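Local coordinates for Lin0012 protein (Listeria innocua, PDB 3K17) that probably catalyses the ATP-dependent phosphorylation of phosphomevalonate, a step of the mevalonate route to isopentenyl diphosphate, at residues A121-N129 with G162-G170; L142-L150 with L192-L203. One frame throughout, in Å; residues are numbered along the deposited sequence.

Helix 141-156 ties the two contacts together: it follows helix 119-135 and precedes helix 162-169 in sequence, packs against the pair they form in interaction 1, and itself supplies one half of interaction 2. The centres are about 14 Å apart. The joint is both polar and apolar: Asn-129 OD1 lies 2.7 Å from Lys-144 NZ, a probable hydrogen bond, while Ile-164 CG2 packs 3.6 Å from Phe-145 CD1. Interaction 1 is the more central, about 7 Å from the chain centre against about 17 Å for interaction 2. At interaction 2 a triethylene glycol, probably from the crystallisation liquor, lies about 4 Å from the side chain of Leu-192.

Interaction 1: A121-N129 with G162-G170; sequences AAATVAVIN and GDIASCMYG
Ala-121 and Ile-164 make the closest apolar meeting, with Ile-164 CD1 3.5 Å from Ala-121 CB and equally near its CA. Further along, Val-125 divides its two methyls. Val-125 CG1, anti to the backbone N (chi1 169°), reaches the selenomethionine Met-168 and lies 3.7 Å from Met-168 CA, while CG2 rests against Ile-164 O and Cys-167 CB. Cys-167 SG sits 4.0 Å from Ala-122 CB. Ala-121 and Ala-122 are small, consistent with an axis separation of 8.6 Å between the segments, which cross at -51°. The pair belongs to the helical layer of the GHMP-kinase N-terminal domain, whose beta-sheet is met from the same helices by Ala-122 and Ala-126 on Ile-39 and by Cys-167 on Ile-11. The start of helix 119-135 follows the glycine- and serine-rich loop that in this family, and probably here, binds nucleotide phosphates. Polar links run through water at each end. Water 1 accepts from Ala-121 N (3.0 Å) and donates to Asp-163 OD2; water 2 accepts from Asn-129 ND2 and donates to Met-168 O at 2.8 Å. The amide of Asn-129 also crosses the bent Met-168 side chain, ND2 being 3.7 Å from SE, and its OD1 is engaged by Lys-144.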
loop_
_atom_site.group_PDB
_atom_site.type_symbol
_atom_site.label_atom_id
_atom_site.label_comp_id
_atom_site.label_asym_id
_atom_site.label_seq_id
_atom_site.Cartn_x
_atom_site.Cartn_y
_atom_site.Cartn_z
ATOM N N ALA A 121 4.515 -22.067 -23.839
ATOM C CA ALA A 121 3.857 -22.080 -25.143
ATOM C C ALA A 121 2.967 -23.319 -25.271
ATOM O O ALA A 121 1.811 -23.227 -25.686
ATOM C CB ALA A 121 4.898 -22.075 -26.246
ATOM N N ALA A 122 3.505 -24.478 -24.900
ATOM C CA ALA A 122 2.748 -25.722 -25.011
ATOM C C ALA A 122 1.464 -25.697 -24.194
ATOM O O ALA A 122 0.416 -26.186 -24.637
ATOM C CB ALA A 122 3.615 -26.900 -24.599
ATOM N N ALA A 123 1.536 -25.126 -22.998
ATOM C CA ALA A 123 0.360 -25.046 -22.143
ATOM C C ALA A 123 -0.669 -24.119 -22.786
ATOM O O ALA A 123 -1.868 -24.419 -22.825
ATOM C CB ALA A 123 0.756 -24.523 -20.752
ATOM N N THR A 124 -0.197 -22.982 -23.277
ATOM C CA THR A 124 -1.076 -22.022 -23.928
ATOM C C THR A 124 -1.801 -22.691 -25.114
ATOM O O THR A 124 -3.022 -22.596 -25.257
ATOM C CB THR A 124 -0.271 -20.817 -24.442
ATOM O OG1 THR A 124 0.366 -20.167 -23.337
ATOM C CG2 THR A 124 -1.184 -19.818 -25.140
ATOM N N VAL A 125 -1.034 -23.368 -25.956
ATOM C CA VAL A 125 -1.591 -24.046 -27.131
ATOM C C VAL A 125 -2.571 -25.153 -26.738
ATOM O O VAL A 125 -3.570 -25.368 -27.424
ATOM C CB VAL A 125 -0.451 -24.625 -28.020
ATOM C CG1 VAL A 125 -1.011 -25.554 -29.102
ATOM C CG2 VAL A 125 0.308 -23.472 -28.684
ATOM N N ALA A 126 -2.304 -25.844 -25.629
ATOM C CA ALA A 126 -3.187 -26.907 -25.170
ATOM C C ALA A 126 -4.549 -26.327 -24.774
ATOM O O ALA A 126 -5.600 -26.892 -25.107
ATOM C CB ALA A 126 -2.557 -27.655 -23.982
ATOM N N VAL A 127 -4.533 -25.198 -24.068
ATOM C CA VAL A 127 -5.773 -24.562 -23.657
ATOM C C VAL A 127 -6.577 -24.100 -24.882
ATOM O O VAL A 127 -7.779 -24.372 -24.986
ATOM C CB VAL A 127 -5.493 -23.344 -22.733
ATOM C CG1 VAL A 127 -6.768 -22.510 -22.541
ATOM C CG2 VAL A 127 -4.971 -23.842 -21.372
ATOM N N ILE A 128 -5.916 -23.415 -25.812
ATOM C CA ILE A 128 -6.616 -22.922 -26.996
ATOM C C ILE A 128 -7.211 -24.088 -27.785
ATOM O O ILE A 128 -8.383 -24.053 -28.165
ATOM C CB ILE A 128 -5.675 -22.094 -27.908
ATOM C CG1 ILE A 128 -5.191 -20.837 -27.159
ATOM C CG2 ILE A 128 -6.398 -21.718 -29.221
ATOM C CD1 ILE A 128 -6.299 -19.921 -26.666
ATOM N N ASN A 129 -6.411 -25.122 -28.028
ATOM C CA ASN A 129 -6.907 -26.275 -28.767
ATOM C C ASN A 129 -8.046 -26.977 -28.061
ATOM O O ASN A 129 -9.027 -27.362 -28.699
ATOM C CB ASN A 129 -5.797 -27.280 -29.043
ATOM C CG ASN A 129 -5.125 -27.034 -30.372
ATOM O OD1 ASN A 129 -5.735 -26.490 -31.284
ATOM N ND2 ASN A 129 -3.876 -27.447 -30.496
ATOM N N GLY A 162 7.497 -18.120 -31.920
ATOM C CA GLY A 162 7.880 -19.222 -32.792
ATOM C C GLY A 162 7.630 -20.512 -32.021
ATOM O O GLY A 162 7.326 -21.557 -32.607
ATOM N N ASP A 163 7.753 -20.438 -30.693
ATOM C CA ASP A 163 7.511 -21.599 -29.851
ATOM C C ASP A 163 6.031 -21.949 -29.915
ATOM O O ASP A 163 5.668 -23.116 -29.980
ATOM C CB ASP A 163 7.953 -21.346 -28.396
ATOM C CG ASP A 163 7.443 -20.029 -27.827
ATOM O OD1 ASP A 163 6.771 -19.250 -28.540
ATOM O OD2 ASP A 163 7.728 -19.776 -26.640
ATOM N N ILE A 164 5.180 -20.929 -29.900
ATOM C CA ILE A 164 3.744 -21.138 -30.002
ATOM C C ILE A 164 3.444 -21.846 -31.338
ATOM O O ILE A 164 2.655 -22.790 -31.391
ATOM C CB ILE A 164 2.986 -19.779 -29.971
ATOM C CG1 ILE A 164 3.023 -19.182 -28.557
ATOM C CG2 ILE A 164 1.561 -19.959 -30.438
ATOM C CD1 ILE A 164 2.309 -20.007 -27.506
ATOM N N ALA A 165 4.087 -21.387 -32.411
ATOM C CA ALA A 165 3.865 -21.958 -33.743
ATOM C C ALA A 165 4.224 -23.439 -33.806
ATOM O O ALA A 165 3.452 -24.262 -34.309
ATOM C CB ALA A 165 4.675 -21.183 -34.785
ATOM N N SER A 166 5.404 -23.766 -33.288
ATOM C CA SER A 166 5.886 -25.134 -33.295
ATOM C C SER A 166 4.983 -26.068 -32.502
ATOM O O SER A 166 4.682 -27.169 -32.959
ATOM C CB SER A 166 7.317 -25.180 -32.753
ATOM O OG SER A 166 7.788 -26.513 -32.697
ATOM N N CYS A 167 4.549 -25.639 -31.312
ATOM C CA CYS A 167 3.670 -26.468 -30.483
ATOM C C CYS A 167 2.307 -26.677 -31.154
ATOM O O CYS A 167 1.725 -27.760 -31.084
ATOM C CB CYS A 167 3.473 -25.818 -29.108
ATOM S SG CYS A 167 5.006 -25.739 -28.140
HETATM N N MSE A 168 1.815 -25.635 -31.809
HETATM C CA MSE A 168 0.522 -25.683 -32.493
HETATM C C MSE A 168 0.533 -26.548 -33.765
HETATM O O MSE A 168 -0.355 -27.376 -33.968
HETATM C CB MSE A 168 0.093 -24.256 -32.845
HETATM C CG MSE A 168 -1.193 -24.132 -33.646
HETATM SE SE MSE A 168 -2.747 -24.596 -32.608
HETATM C CE MSE A 168 -2.878 -22.953 -31.560
ATOM N N TYR A 169 1.549 -26.355 -34.600
ATOM C CA TYR A 169 1.667 -27.061 -35.881
ATOM C C TYR A 169 2.313 -28.440 -35.854
ATOM O O TYR A 169 2.027 -29.272 -36.715
ATOM C CB TYR A 169 2.420 -26.183 -36.893
ATOM C CG TYR A 169 1.595 -25.045 -37.438
ATOM C CD1 TYR A 169 1.101 -24.051 -36.596
ATOM C CD2 TYR A 169 1.257 -24.992 -38.790
ATOM C CE1 TYR A 169 0.282 -23.036 -37.084
ATOM C CE2 TYR A 169 0.443 -23.982 -39.289
ATOM C CZ TYR A 169 -0.044 -23.012 -38.435
ATOM O OH TYR A 169 -0.877 -22.030 -38.921
ATOM N N GLY A 170 3.175 -28.693 -34.872
ATOM C CA GLY A 170 3.847 -29.981 -34.818
ATOM C C GLY A 170 4.870 -30.078 -35.944
ATOM O O GLY A 170 5.112 -29.105 -36.663
HETATM O O HOH W 1 7.472 -21.402 -24.029
HETATM O O HOH W 2 -3.052 -27.910 -33.400
#

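Interaction 2: L142-L150 with L192-L203; sequences LKKFKLAAL and LEWFMKEPWPML
Lys-146 drives its amine into the carbonyl end of helix 192-197. From CG onward the chain is fully extended, which carries Lys-146 NZ to Glu-198 O (2.8 Å), with weak bonds to Met-196 O (3.3 Å) and Phe-195 O. Water 3 also accepts from Lys-146 NZ at 2.9 Å; with four acceptors for three N-H, at least one hydrogen is probably shared. Met-196 O is correspondingly well supplied: besides Lys-146 it receives Lys-143 NZ at 3.0 Å, from 57° out of the carbonyl plane, and a bond from water 3. Two lysine amines thus converge on the negative end of the helix dipole, which probably stabilises both charges. Phe-195 O has a second donor, Trp-200 NE1, at 3.0 Å with an N-H...O angle of 142°; this bond helps fix the indole. Lys-146 lies over one face of that indole, CG 3.8 Å from the centroid of the six-membered ring (CH-pi) and NZ off-centre above the five-membered ring (cation-pi), while Leu-150 CG meets the indole edge. Leu-203, closing a type II turn begun by Trp-200, touches Phe-145 CE2 through CD1 (3.7 Å). The selenomethionine Met-196 is a single knob in the hole formed by Lys-143, Lys-146, Leu-147 and Leu-150, its CE tight against Lys-146 CB at 3.4 Å, packing the short helix on helix 141-156 of the GHMP-kinase N-terminal domain, just ahead of strand 204-208.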
loop_
_atom_site.group_PDB
_atom_site.type_symbol
_atom_site.label_atom_id
_atom_site.label_comp_id
_atom_site.label_asym_id
_atom_site.label_seq_id
_atom_site.Cartn_x
_atom_site.Cartn_y
_atom_site.Cartn_z
ATOM N N LEU A 142 -4.698 -21.413 -38.154
ATOM C CA LEU A 142 -4.038 -20.113 -38.146
ATOM C C LEU A 142 -4.704 -19.157 -37.160
ATOM O O LEU A 142 -4.030 -18.355 -36.519
ATOM C CB LEU A 142 -4.038 -19.499 -39.545
ATOM C CG LEU A 142 -3.518 -18.065 -39.637
ATOM C CD1 LEU A 142 -2.098 -17.986 -39.074
ATOM C CD2 LEU A 142 -3.551 -17.604 -41.097
ATOM N N LYS A 143 -6.025 -19.228 -37.048
ATOM C CA LYS A 143 -6.720 -18.362 -36.108
ATOM C C LYS A 143 -6.358 -18.803 -34.682
ATOM O O LYS A 143 -6.188 -17.969 -33.795
ATOM C CB LYS A 143 -8.237 -18.421 -36.323
ATOM C CG LYS A 143 -8.709 -17.768 -37.622
ATOM C CD LYS A 143 -10.237 -17.790 -37.735
ATOM C CE LYS A 143 -10.734 -17.282 -39.093
ATOM N NZ LYS A 143 -10.513 -15.822 -39.297
ATOM N N LYS A 144 -6.229 -20.109 -34.468
ATOM C CA LYS A 144 -5.857 -20.615 -33.149
ATOM C C LYS A 144 -4.441 -20.149 -32.808
ATOM O O LYS A 144 -4.147 -19.808 -31.663
ATOM C CB LYS A 144 -5.961 -22.142 -33.112
ATOM C CG LYS A 144 -7.392 -22.633 -33.317
ATOM C CD LYS A 144 -7.590 -24.097 -32.957
ATOM C CE LYS A 144 -6.908 -25.027 -33.949
ATOM N NZ LYS A 144 -7.147 -26.451 -33.593
ATOM N N PHE A 145 -3.561 -20.111 -33.804
ATOM C CA PHE A 145 -2.209 -19.648 -33.547
ATOM C C PHE A 145 -2.269 -18.202 -33.066
ATOM O O PHE A 145 -1.568 -17.825 -32.132
ATOM C CB PHE A 145 -1.342 -19.694 -34.806
ATOM C CG PHE A 145 -0.092 -18.879 -34.689
ATOM C CD1 PHE A 145 1.001 -19.352 -33.964
ATOM C CD2 PHE A 145 -0.029 -17.602 -35.244
ATOM C CE1 PHE A 145 2.135 -18.564 -33.791
ATOM C CE2 PHE A 145 1.107 -16.807 -35.074
ATOM C CZ PHE A 145 2.190 -17.294 -34.344
ATOM N N LYS A 146 -3.100 -17.396 -33.723
ATOM C CA LYS A 146 -3.243 -15.989 -33.370
ATOM C C LYS A 146 -3.740 -15.803 -31.932
ATOM O O LYS A 146 -3.265 -14.930 -31.220
ATOM C CB LYS A 146 -4.206 -15.286 -34.337
ATOM C CG LYS A 146 -3.692 -15.136 -35.767
ATOM C CD LYS A 146 -4.729 -14.409 -36.612
ATOM C CE LYS A 146 -4.298 -14.267 -38.064
ATOM N NZ LYS A 146 -5.351 -13.566 -38.862
ATOM N N LEU A 147 -4.715 -16.604 -31.520
ATOM C CA LEU A 147 -5.221 -16.509 -30.155
ATOM C C LEU A 147 -4.084 -16.864 -29.191
ATOM O O LEU A 147 -3.810 -16.133 -28.246
ATOM C CB LEU A 147 -6.391 -17.475 -29.951
ATOM C CG LEU A 147 -7.697 -17.162 -30.688
ATOM C CD1 LEU A 147 -8.652 -18.341 -30.556
ATOM C CD2 LEU A 147 -8.326 -15.886 -30.123
ATOM N N ALA A 148 -3.416 -17.983 -29.458
ATOM C CA ALA A 148 -2.319 -18.451 -28.622
ATOM C C ALA A 148 -1.147 -17.472 -28.593
ATOM O O ALA A 148 -0.518 -17.268 -27.542
ATOM C CB ALA A 148 -1.849 -19.824 -29.103
ATOM N N ALA A 149 -0.852 -16.868 -29.741
ATOM C CA ALA A 149 0.246 -15.913 -29.846
ATOM C C ALA A 149 -0.034 -14.615 -29.080
ATOM O O ALA A 149 0.846 -14.098 -28.383
ATOM C CB ALA A 149 0.534 -15.600 -31.314
ATOM N N LEU A 150 -1.244 -14.079 -29.226
ATOM C CA LEU A 150 -1.614 -12.855 -28.514
ATOM C C LEU A 150 -1.549 -13.124 -27.016
ATOM O O LEU A 150 -1.020 -12.323 -26.256
ATOM C CB LEU A 150 -3.036 -12.417 -28.870
ATOM C CG LEU A 150 -3.280 -11.795 -30.247
ATOM C CD1 LEU A 150 -4.755 -11.456 -30.417
ATOM C CD2 LEU A 150 -2.432 -10.538 -30.385
ATOM N N LEU A 192 -10.533 -8.133 -30.645
ATOM C CA LEU A 192 -9.943 -9.439 -30.859
ATOM C C LEU A 192 -10.517 -10.017 -32.163
ATOM O O LEU A 192 -9.815 -10.685 -32.927
ATOM C CB LEU A 192 -10.286 -10.350 -29.679
ATOM C CG LEU A 192 -9.763 -11.783 -29.741
ATOM C CD1 LEU A 192 -8.247 -11.761 -29.804
ATOM C CD2 LEU A 192 -10.253 -12.556 -28.527
ATOM N N GLU A 193 -11.794 -9.745 -32.418
ATOM C CA GLU A 193 -12.448 -10.244 -33.627
ATOM C C GLU A 193 -11.770 -9.693 -34.874
ATOM O O GLU A 193 -11.651 -10.387 -35.881
ATOM C CB GLU A 193 -13.932 -9.862 -33.640
ATOM C CG GLU A 193 -14.678 -10.388 -34.864
ATOM C CD GLU A 193 -16.159 -10.038 -34.852
ATOM O OE1 GLU A 193 -16.482 -8.854 -34.616
ATOM O OE2 GLU A 193 -16.995 -10.944 -35.085
ATOM N N TRP A 194 -11.324 -8.446 -34.796
ATOM C CA TRP A 194 -10.645 -7.804 -35.912
ATOM C C TRP A 194 -9.291 -8.472 -36.144
ATOM O O TRP A 194 -8.857 -8.651 -37.283
ATOM C CB TRP A 194 -10.437 -6.314 -35.618
ATOM C CG TRP A 194 -9.766 -5.570 -36.729
ATOM C CD1 TRP A 194 -10.365 -4.963 -37.797
ATOM C CD2 TRP A 194 -8.358 -5.408 -36.915
ATOM N NE1 TRP A 194 -9.413 -4.433 -38.642
ATOM C CE2 TRP A 194 -8.172 -4.694 -38.123
ATOM C CE3 TRP A 194 -7.230 -5.799 -36.180
ATOM C CZ2 TRP A 194 -6.906 -4.364 -38.609
ATOM C CZ3 TRP A 194 -5.967 -5.472 -36.665
ATOM C CH2 TRP A 194 -5.818 -4.759 -37.869
ATOM N N PHE A 195 -8.622 -8.833 -35.054
ATOM C CA PHE A 195 -7.315 -9.482 -35.138
ATOM C C PHE A 195 -7.406 -10.848 -35.807
ATOM O O PHE A 195 -6.504 -11.244 -36.545
ATOM C CB PHE A 195 -6.714 -9.655 -33.733
ATOM C CG PHE A 195 -5.866 -8.497 -33.279
ATOM C CD1 PHE A 195 -4.665 -8.208 -33.924
ATOM C CD2 PHE A 195 -6.241 -7.728 -32.180
ATOM C CE1 PHE A 195 -3.842 -7.173 -33.479
ATOM C CE2 PHE A 195 -5.426 -6.685 -31.720
ATOM C CZ PHE A 195 -4.223 -6.406 -32.367
HETATM N N MSE A 196 -8.498 -11.564 -35.539
HETATM C CA MSE A 196 -8.706 -12.900 -36.090
HETATM C C MSE A 196 -8.974 -12.896 -37.588
HETATM O O MSE A 196 -8.577 -13.817 -38.298
HETATM C CB MSE A 196 -9.877 -13.593 -35.384
HETATM C CG MSE A 196 -9.646 -13.906 -33.911
HETATM SE SE MSE A 196 -8.062 -14.995 -33.605
HETATM C CE MSE A 196 -6.840 -13.575 -33.128
ATOM N N LYS A 197 -9.657 -11.863 -38.061
ATOM C CA LYS A 197 -9.995 -11.761 -39.474
ATOM C C LYS A 197 -8.948 -11.033 -40.299
ATOM O O LYS A 197 -8.884 -11.202 -41.514
ATOM C CB LYS A 197 -11.346 -11.064 -39.636
ATOM C CG LYS A 197 -12.498 -11.868 -39.066
ATOM C CD LYS A 197 -13.840 -11.205 -39.310
ATOM C CE LYS A 197 -14.967 -12.095 -38.802
ATOM N NZ LYS A 197 -16.308 -11.502 -39.041
ATOM N N GLU A 198 -8.125 -10.227 -39.646
ATOM C CA GLU A 198 -7.106 -9.479 -40.362
ATOM C C GLU A 198 -5.812 -10.270 -40.559
ATOM O O GLU A 198 -5.267 -10.848 -39.614
ATOM C CB GLU A 198 -6.797 -8.181 -39.611
ATOM C CG GLU A 198 -5.980 -7.164 -40.397
ATOM C CD GLU A 198 -6.795 -6.465 -41.475
ATOM O OE1 GLU A 198 -8.013 -6.733 -41.571
ATOM O OE2 GLU A 198 -6.215 -5.643 -42.218
ATOM N N PRO A 199 -5.314 -10.333 -41.802
ATOM C CA PRO A 199 -4.065 -11.075 -41.994
ATOM C C PRO A 199 -2.937 -10.299 -41.303
ATOM O O PRO A 199 -2.853 -9.076 -41.418
ATOM C CB PRO A 199 -3.914 -11.121 -43.520
ATOM C CG PRO A 199 -4.661 -9.895 -43.985
ATOM C CD PRO A 199 -5.879 -9.893 -43.092
ATOM N N TRP A 200 -2.088 -11.003 -40.566
ATOM C CA TRP A 200 -0.991 -10.346 -39.864
ATOM C C TRP A 200 0.220 -10.170 -40.767
ATOM O O TRP A 200 0.765 -11.143 -41.276
ATOM C CB TRP A 200 -0.592 -11.169 -38.637
ATOM C CG TRP A 200 -1.613 -11.167 -37.538
ATOM C CD1 TRP A 200 -2.901 -10.704 -37.603
ATOM C CD2 TRP A 200 -1.433 -11.669 -36.212
ATOM N NE1 TRP A 200 -3.533 -10.892 -36.396
ATOM C CE2 TRP A 200 -2.655 -11.482 -35.524
ATOM C CE3 TRP A 200 -0.356 -12.264 -35.535
ATOM C CZ2 TRP A 200 -2.831 -11.868 -34.190
ATOM C CZ3 TRP A 200 -0.532 -12.651 -34.206
ATOM C CH2 TRP A 200 -1.760 -12.450 -33.551
ATOM N N PRO A 201 0.673 -8.924 -40.965
ATOM C CA PRO A 201 1.839 -8.747 -41.831
ATOM C C PRO A 201 3.085 -9.520 -41.416
ATOM O O PRO A 201 3.382 -9.664 -40.223
ATOM C CB PRO A 201 2.059 -7.227 -41.829
ATOM C CG PRO A 201 1.278 -6.734 -40.636
ATOM C CD PRO A 201 0.090 -7.626 -40.588
HETATM N N MSE A 202 3.788 -10.028 -42.429
HETATM C CA MSE A 202 5.032 -10.779 -42.278
HETATM C C MSE A 202 4.932 -12.193 -41.734
HETATM O O MSE A 202 5.864 -12.984 -41.883
HETATM C CB MSE A 202 6.003 -9.989 -41.418
HETATM C CG MSE A 202 6.459 -8.714 -42.070
HETATM SE SE MSE A 202 7.506 -7.661 -40.873
HETATM C CE MSE A 202 6.798 -5.921 -41.333
ATOM N N LEU A 203 3.808 -12.516 -41.112
ATOM C CA LEU A 203 3.633 -13.838 -40.538
ATOM C C LEU A 203 3.610 -14.955 -41.572
ATOM O O LEU A 203 2.900 -14.881 -42.568
ATOM C CB LEU A 203 2.334 -13.895 -39.734
ATOM C CG LEU A 203 2.013 -15.263 -39.133
ATOM C CD1 LEU A 203 3.033 -15.587 -38.049
ATOM C CD2 LEU A 203 0.592 -15.262 -38.561
HETATM O O HOH W 3 -6.819 -15.897 -39.717
#